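Local coordinates for protein phytase (Debaryomyces castellii, PDB 2GFI) that hydrolyses phytate as a 3-phytase of the histidine acid phosphatase family, releasing phosphate from inositol hexakisphosphate, at residues N295-L309 / T334-I347. Numbering follows the deposited sequence.
With NAG (2-acetamido-2-deoxy-beta-D-glucopyranose), chain C.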
loop_
_atom_site.group_PDB
_atom_site.type_symbol
_atom_site.label_atom_id
_atom_site.label_comp_id
_atom_site.label_asym_id
_atom_site.label_seq_id
_atom_site.Cartn_x
_atom_site.Cartn_y
_atom_site.Cartn_z
ATOM N N ASN A 295 -10.383 -2.998 34.326
ATOM C CA ASN A 295 -11.556 -3.290 33.501
ATOM C C ASN A 295 -11.654 -4.713 33.000
ATOM O O ASN A 295 -12.588 -5.032 32.275
ATOM C CB ASN A 295 -11.603 -2.383 32.277
ATOM C CG ASN A 295 -11.395 -0.935 32.612
ATOM O OD1 ASN A 295 -11.813 -0.473 33.665
ATOM N ND2 ASN A 295 -10.753 -0.195 31.693
ATOM N N SER A 296 -10.684 -5.542 33.348
ATOM C CA SER A 296 -10.674 -6.900 32.870
ATOM C C SER A 296 -10.396 -7.878 34.014
ATOM O O SER A 296 -10.627 -7.565 35.182
ATOM C CB SER A 296 -9.648 -7.026 31.744
ATOM O OG SER A 296 -9.891 -8.173 30.959
ATOM N N ALA A 297 -9.890 -9.054 33.686
ATOM C CA ALA A 297 -9.797 -10.151 34.635
ATOM C C ALA A 297 -8.838 -9.896 35.804
ATOM O O ALA A 297 -8.810 -10.666 36.768
ATOM C CB ALA A 297 -9.434 -11.459 33.897
ATOM N N GLY A 298 -8.050 -8.834 35.712
ATOM C CA GLY A 298 -7.205 -8.399 36.832
ATOM C C GLY A 298 -8.074 -7.978 38.004
ATOM O O GLY A 298 -7.682 -8.096 39.145
ATOM N N ASN A 299 -9.265 -7.481 37.712
ATOM C CA ASN A 299 -10.189 -7.040 38.735
ATOM C C ASN A 299 -11.263 -8.115 38.944
ATOM O O ASN A 299 -11.984 -8.476 37.986
ATOM C CB ASN A 299 -10.817 -5.695 38.349
ATOM C CG ASN A 299 -11.620 -5.071 39.487
ATOM O OD1 ASN A 299 -12.634 -5.619 39.914
ATOM N ND2 ASN A 299 -11.174 -3.909 39.975
ATOM N N ASN A 300 -11.358 -8.612 40.190
ATOM C CA ASN A 300 -12.251 -9.721 40.529
ATOM C C ASN A 300 -13.736 -9.451 40.234
ATOM O O ASN A 300 -14.534 -10.388 40.108
ATOM C CB ASN A 300 -12.014 -10.241 41.985
ATOM C CG ASN A 300 -12.238 -9.164 43.108
ATOM O OD1 ASN A 300 -12.782 -8.072 42.878
ATOM N ND2 ASN A 300 -11.810 -9.506 44.352
ATOM N N MET A 301 -14.106 -8.184 40.080
ATOM C CA MET A 301 -15.511 -7.844 39.920
ATOM C C MET A 301 -16.020 -7.830 38.499
ATOM O O MET A 301 -17.222 -7.844 38.277
ATOM C CB MET A 301 -15.850 -6.523 40.629
ATOM C CG MET A 301 -15.984 -6.666 42.142
ATOM S SD MET A 301 -17.151 -7.989 42.630
ATOM C CE MET A 301 -18.678 -7.253 42.072
ATOM N N THR A 302 -15.120 -7.832 37.522
ATOM C CA THR A 302 -15.524 -7.617 36.123
ATOM C C THR A 302 -16.191 -8.815 35.492
ATOM O O THR A 302 -17.041 -8.656 34.612
ATOM C CB THR A 302 -14.337 -7.183 35.255
ATOM O OG1 THR A 302 -13.330 -8.212 35.281
ATOM C CG2 THR A 302 -13.697 -5.899 35.820
ATOM N N ARG A 303 -15.818 -10.019 35.919
ATOM C CA ARG A 303 -16.502 -11.148 35.373
ATOM C C ARG A 303 -17.986 -11.115 35.710
ATOM O O ARG A 303 -18.810 -11.415 34.820
ATOM C CB ARG A 303 -15.939 -12.473 35.791
ATOM C CG ARG A 303 -16.670 -13.515 34.975
ATOM C CD ARG A 303 -16.129 -14.849 35.010
ATOM N NE ARG A 303 -14.702 -14.914 34.791
ATOM C CZ ARG A 303 -14.097 -16.025 34.384
ATOM N NH1 ARG A 303 -14.835 -17.104 34.106
ATOM N NH2 ARG A 303 -12.769 -16.055 34.237
ATOM N N VAL A 304 -18.339 -10.765 36.964
ATOM C CA VAL A 304 -19.770 -10.704 37.321
ATOM C C VAL A 304 -20.485 -9.620 36.517
ATOM O O VAL A 304 -21.563 -9.868 35.989
ATOM C CB VAL A 304 -20.067 -10.537 38.851
ATOM C CG1 VAL A 304 -19.558 -9.215 39.387
ATOM C CG2 VAL A 304 -21.587 -10.608 39.084
ATOM N N ILE A 305 -19.871 -8.435 36.431
ATOM C CA ILE A 305 -20.425 -7.329 35.643
ATOM C C ILE A 305 -20.511 -7.681 34.153
ATOM O O ILE A 305 -21.562 -7.535 33.558
ATOM C CB ILE A 305 -19.613 -6.031 35.824
ATOM C CG1 ILE A 305 -19.596 -5.580 37.274
ATOM C CG2 ILE A 305 -20.201 -4.921 34.945
ATOM C CD1 ILE A 305 -18.473 -4.585 37.566
ATOM N N GLY A 306 -19.413 -8.156 33.561
ATOM C CA GLY A 306 -19.399 -8.546 32.147
ATOM C C GLY A 306 -20.424 -9.601 31.768
ATOM O O GLY A 306 -20.929 -9.607 30.645
ATOM N N SER A 307 -20.722 -10.490 32.715
ATOM C CA SER A 307 -21.617 -11.629 32.500
ATOM C C SER A 307 -23.050 -11.219 32.269
ATOM O O SER A 307 -23.839 -12.023 31.769
ATOM C CB SER A 307 -21.575 -12.595 33.689
ATOM O OG SER A 307 -20.307 -13.196 33.802
ATOM N N THR A 308 -23.394 -9.989 32.637
ATOM C CA THR A 308 -24.745 -9.514 32.420
ATOM C C THR A 308 -25.022 -9.414 30.942
ATOM O O THR A 308 -26.035 -9.975 30.466
ATOM C CB THR A 308 -25.064 -8.179 33.170
ATOM O OG1 THR A 308 -24.163 -7.152 32.745
ATOM C CG2 THR A 308 -24.779 -8.311 34.647
ATOM N N LEU A 309 -24.124 -8.742 30.205
ATOM C CA LEU A 309 -24.246 -8.667 28.740
ATOM C C LEU A 309 -23.951 -9.985 28.071
ATOM O O LEU A 309 -24.507 -10.256 27.039
ATOM C CB LEU A 309 -23.391 -7.543 28.118
ATOM C CG LEU A 309 -23.828 -6.105 28.423
ATOM C CD1 LEU A 309 -22.851 -5.090 27.828
ATOM C CD2 LEU A 309 -25.283 -5.826 27.976
ATOM N N THR A 334 -14.943 0.815 28.440
ATOM C CA THR A 334 -14.921 0.176 29.737
ATOM C C THR A 334 -15.953 -0.922 29.816
ATOM O O THR A 334 -15.691 -1.973 30.360
ATOM C CB THR A 334 -15.107 1.209 30.857
ATOM O OG1 THR A 334 -13.976 2.091 30.872
ATOM C CG2 THR A 334 -14.992 0.522 32.220
ATOM N N ASP A 335 -17.103 -0.702 29.202
ATOM C CA ASP A 335 -18.190 -1.647 29.306
ATOM C C ASP A 335 -17.933 -2.822 28.422
ATOM O O ASP A 335 -18.223 -3.974 28.792
ATOM C CB ASP A 335 -19.462 -0.951 28.944
ATOM C CG ASP A 335 -19.704 0.210 29.844
ATOM O OD1 ASP A 335 -19.937 -0.087 31.042
ATOM O OD2 ASP A 335 -19.616 1.421 29.477
ATOM N N ILE A 336 -17.339 -2.520 27.269
ATOM C CA ILE A 336 -16.956 -3.543 26.329
ATOM C C ILE A 336 -15.791 -4.335 26.872
ATOM O O ILE A 336 -15.713 -5.526 26.613
ATOM C CB ILE A 336 -16.634 -2.933 24.967
ATOM C CG1 ILE A 336 -17.895 -2.269 24.404
ATOM C CG2 ILE A 336 -16.106 -4.009 24.018
ATOM C CD1 ILE A 336 -17.675 -1.490 23.117
ATOM N N GLU A 337 -14.884 -3.682 27.606
ATOM C CA GLU A 337 -13.757 -4.409 28.215
ATOM C C GLU A 337 -14.237 -5.360 29.263
ATOM O O GLU A 337 -13.817 -6.501 29.294
ATOM C CB GLU A 337 -12.726 -3.495 28.870
ATOM C CG GLU A 337 -11.587 -3.195 27.969
ATOM C CD GLU A 337 -10.446 -2.546 28.686
ATOM O OE1 GLU A 337 -9.318 -3.108 28.628
ATOM O OE2 GLU A 337 -10.702 -1.459 29.261
ATOM N N ILE A 338 -15.104 -4.867 30.132
ATOM C CA ILE A 338 -15.692 -5.686 31.174
ATOM C C ILE A 338 -16.527 -6.810 30.556
ATOM O O ILE A 338 -16.433 -7.954 30.970
ATOM C CB ILE A 338 -16.526 -4.795 32.125
ATOM C CG1 ILE A 338 -15.601 -3.806 32.881
ATOM C CG2 ILE A 338 -17.389 -5.654 33.044
ATOM C CD1 ILE A 338 -16.330 -2.647 33.535
ATOM N N PHE A 339 -17.318 -6.484 29.542
ATOM C CA PHE A 339 -18.001 -7.504 28.742
ATOM C C PHE A 339 -17.018 -8.602 28.325
ATOM O O PHE A 339 -17.269 -9.773 28.585
ATOM C CB PHE A 339 -18.687 -6.838 27.533
ATOM C CG PHE A 339 -19.515 -7.759 26.683
ATOM C CD1 PHE A 339 -19.943 -9.005 27.140
ATOM C CD2 PHE A 339 -19.922 -7.344 25.415
ATOM C CE1 PHE A 339 -20.748 -9.826 26.322
ATOM C CE2 PHE A 339 -20.710 -8.189 24.582
ATOM C CZ PHE A 339 -21.129 -9.410 25.053
ATOM N N HIS A 340 -15.882 -8.217 27.739
ATOM C CA HIS A 340 -14.821 -9.159 27.313
ATOM C C HIS A 340 -14.157 -9.914 28.429
ATOM O O HIS A 340 -13.676 -11.032 28.234
ATOM C CB HIS A 340 -13.745 -8.455 26.457
ATOM C CG HIS A 340 -14.133 -8.341 25.017
ATOM N ND1 HIS A 340 -13.773 -9.285 24.069
ATOM C CD2 HIS A 340 -14.905 -7.435 24.378
ATOM C CE1 HIS A 340 -14.291 -8.949 22.902
ATOM N NE2 HIS A 340 -14.985 -7.833 23.062
ATOM N N SER A 341 -14.138 -9.321 29.616
ATOM C CA SER A 341 -13.712 -10.066 30.805
ATOM C C SER A 341 -14.570 -11.334 30.962
ATOM O O SER A 341 -14.064 -12.401 31.307
ATOM C CB SER A 341 -13.840 -9.193 32.041
ATOM O OG SER A 341 -13.079 -9.739 33.084
ATOM N N ALA A 342 -15.866 -11.217 30.684
ATOM C CA ALA A 342 -16.701 -12.385 30.731
ATOM C C ALA A 342 -16.670 -13.193 29.432
ATOM O O ALA A 342 -16.688 -14.415 29.511
ATOM C CB ALA A 342 -18.117 -12.036 31.144
ATOM N N ILE A 343 -16.643 -12.552 28.260
ATOM C CA ILE A 343 -16.507 -13.293 26.980
ATOM C C ILE A 343 -15.302 -14.203 27.007
ATOM O O ILE A 343 -15.379 -15.369 26.609
ATOM C CB ILE A 343 -16.413 -12.366 25.738
ATOM C CG1 ILE A 343 -17.692 -11.523 25.572
ATOM C CG2 ILE A 343 -16.181 -13.208 24.470
ATOM C CD1 ILE A 343 -17.526 -10.260 24.713
ATOM N N GLY A 344 -14.176 -13.686 27.474
ATOM C CA GLY A 344 -13.029 -14.541 27.693
ATOM C C GLY A 344 -12.271 -15.009 26.472
ATOM O O GLY A 344 -11.522 -15.958 26.547
ATOM N N ILE A 345 -12.400 -14.331 25.351
ATOM C CA ILE A 345 -11.631 -14.716 24.162
ATOM C C ILE A 345 -10.336 -13.912 23.959
ATOM O O ILE A 345 -9.443 -14.314 23.211
ATOM C CB ILE A 345 -12.532 -14.654 22.914
ATOM C CG1 ILE A 345 -13.103 -13.247 22.751
ATOM C CG2 ILE A 345 -13.629 -15.685 23.055
ATOM C CD1 ILE A 345 -13.798 -13.032 21.422
ATOM N N LEU A 346 -10.240 -12.757 24.598
ATOM C CA LEU A 346 -9.034 -11.945 24.465
ATOM C C LEU A 346 -8.388 -11.691 25.831
ATOM O O LEU A 346 -7.652 -10.717 26.023
ATOM C CB LEU A 346 -9.335 -10.665 23.688
ATOM C CG LEU A 346 -9.554 -10.907 22.188
ATOM C CD1 LEU A 346 -10.133 -9.672 21.546
ATOM C CD2 LEU A 346 -8.245 -11.316 21.489
ATOM N N ILE A 347 -8.650 -12.621 26.752
ATOM C CA ILE A 347 -8.194 -12.541 28.147
ATOM C C ILE A 347 -7.013 -13.503 28.384
ATOM O O ILE A 347 -7.103 -14.683 28.080
ATOM C CB ILE A 347 -9.407 -12.840 29.120
ATOM C CG1 ILE A 347 -10.617 -11.965 28.782
ATOM C CG2 ILE A 347 -9.012 -12.709 30.597
ATOM C CD1 ILE A 347 -10.312 -10.481 28.592
HETATM C C1 NAG C . -25.941 -15.381 34.064
HETATM C C2 NAG C . -26.018 -14.747 35.473
HETATM C C3 NAG C . -26.066 -15.807 36.596
HETATM C C4 NAG C . -27.160 -16.857 36.322
HETATM C C5 NAG C . -26.866 -17.409 34.914
HETATM C C6 NAG C . -27.834 -18.480 34.454
HETATM C C7 NAG C . -25.070 -12.458 35.681
HETATM C C8 NAG C . -23.966 -11.691 36.358
HETATM N N2 NAG C . -24.927 -13.796 35.690
HETATM O O3 NAG C . -26.263 -15.150 37.821
HETATM O O4 NAG C . -27.298 -17.877 37.332
HETATM O O5 NAG C . -26.941 -16.364 33.947
HETATM O O6 NAG C . -27.492 -18.734 33.115
HETATM O O7 NAG C . -26.013 -11.839 35.164
HETATM O O HOH W 1 -11.397 -7.444 28.929
#
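Asn-295 ND2 donates to Glu-337 OE2 (2.7 Å), on its syn side but tilted 32° out of the carboxylate plane; Tyr-363 OH binds OE1, so both carboxylate oxygens are engaged. With an alanine here in place of Asn-295, OE2 would probably lose this mate and the carboxylate, held at OE1 by Tyr-363, be freer to turn. Chi1 of -162° swings Ser-341 OG away from its own N and over to Thr-302, where it donates to OG1 (2.7 Å), tying the two helices by their hydroxyls. A water joins Ser-296 OG to Glu-337 O.

Among apolar groups, Ile-338 is a knob seated between Asn-295, Thr-302, Ile-305 and Gly-306, its CG2 pressed to Ile-305 CG2 at a tight 3.5 Å. Gly-306 lets the backbones close in: its CA lies 3.2 Å from Ile-338 O in a CA-H...O contact, where a side chain would clash, and Ala-342 CB rests on its carbonyl carbon. Leu-309 CB packs over one face of the Phe-339 ring, offset toward the rim (CH-pi), and Ile-343 CD1 over the centre of the other.

Helix segments 302-309 and 334-343 cross nearly perpendicularly (-96°); the second belongs to helix 333-343, which follows strand 326-331 and begins at Asp-333, the predicted proton donor. Phe-339 meets Phe-67 of strand 59-69 edge-to-face, while Met-301 and Val-304 touch helix 428-432.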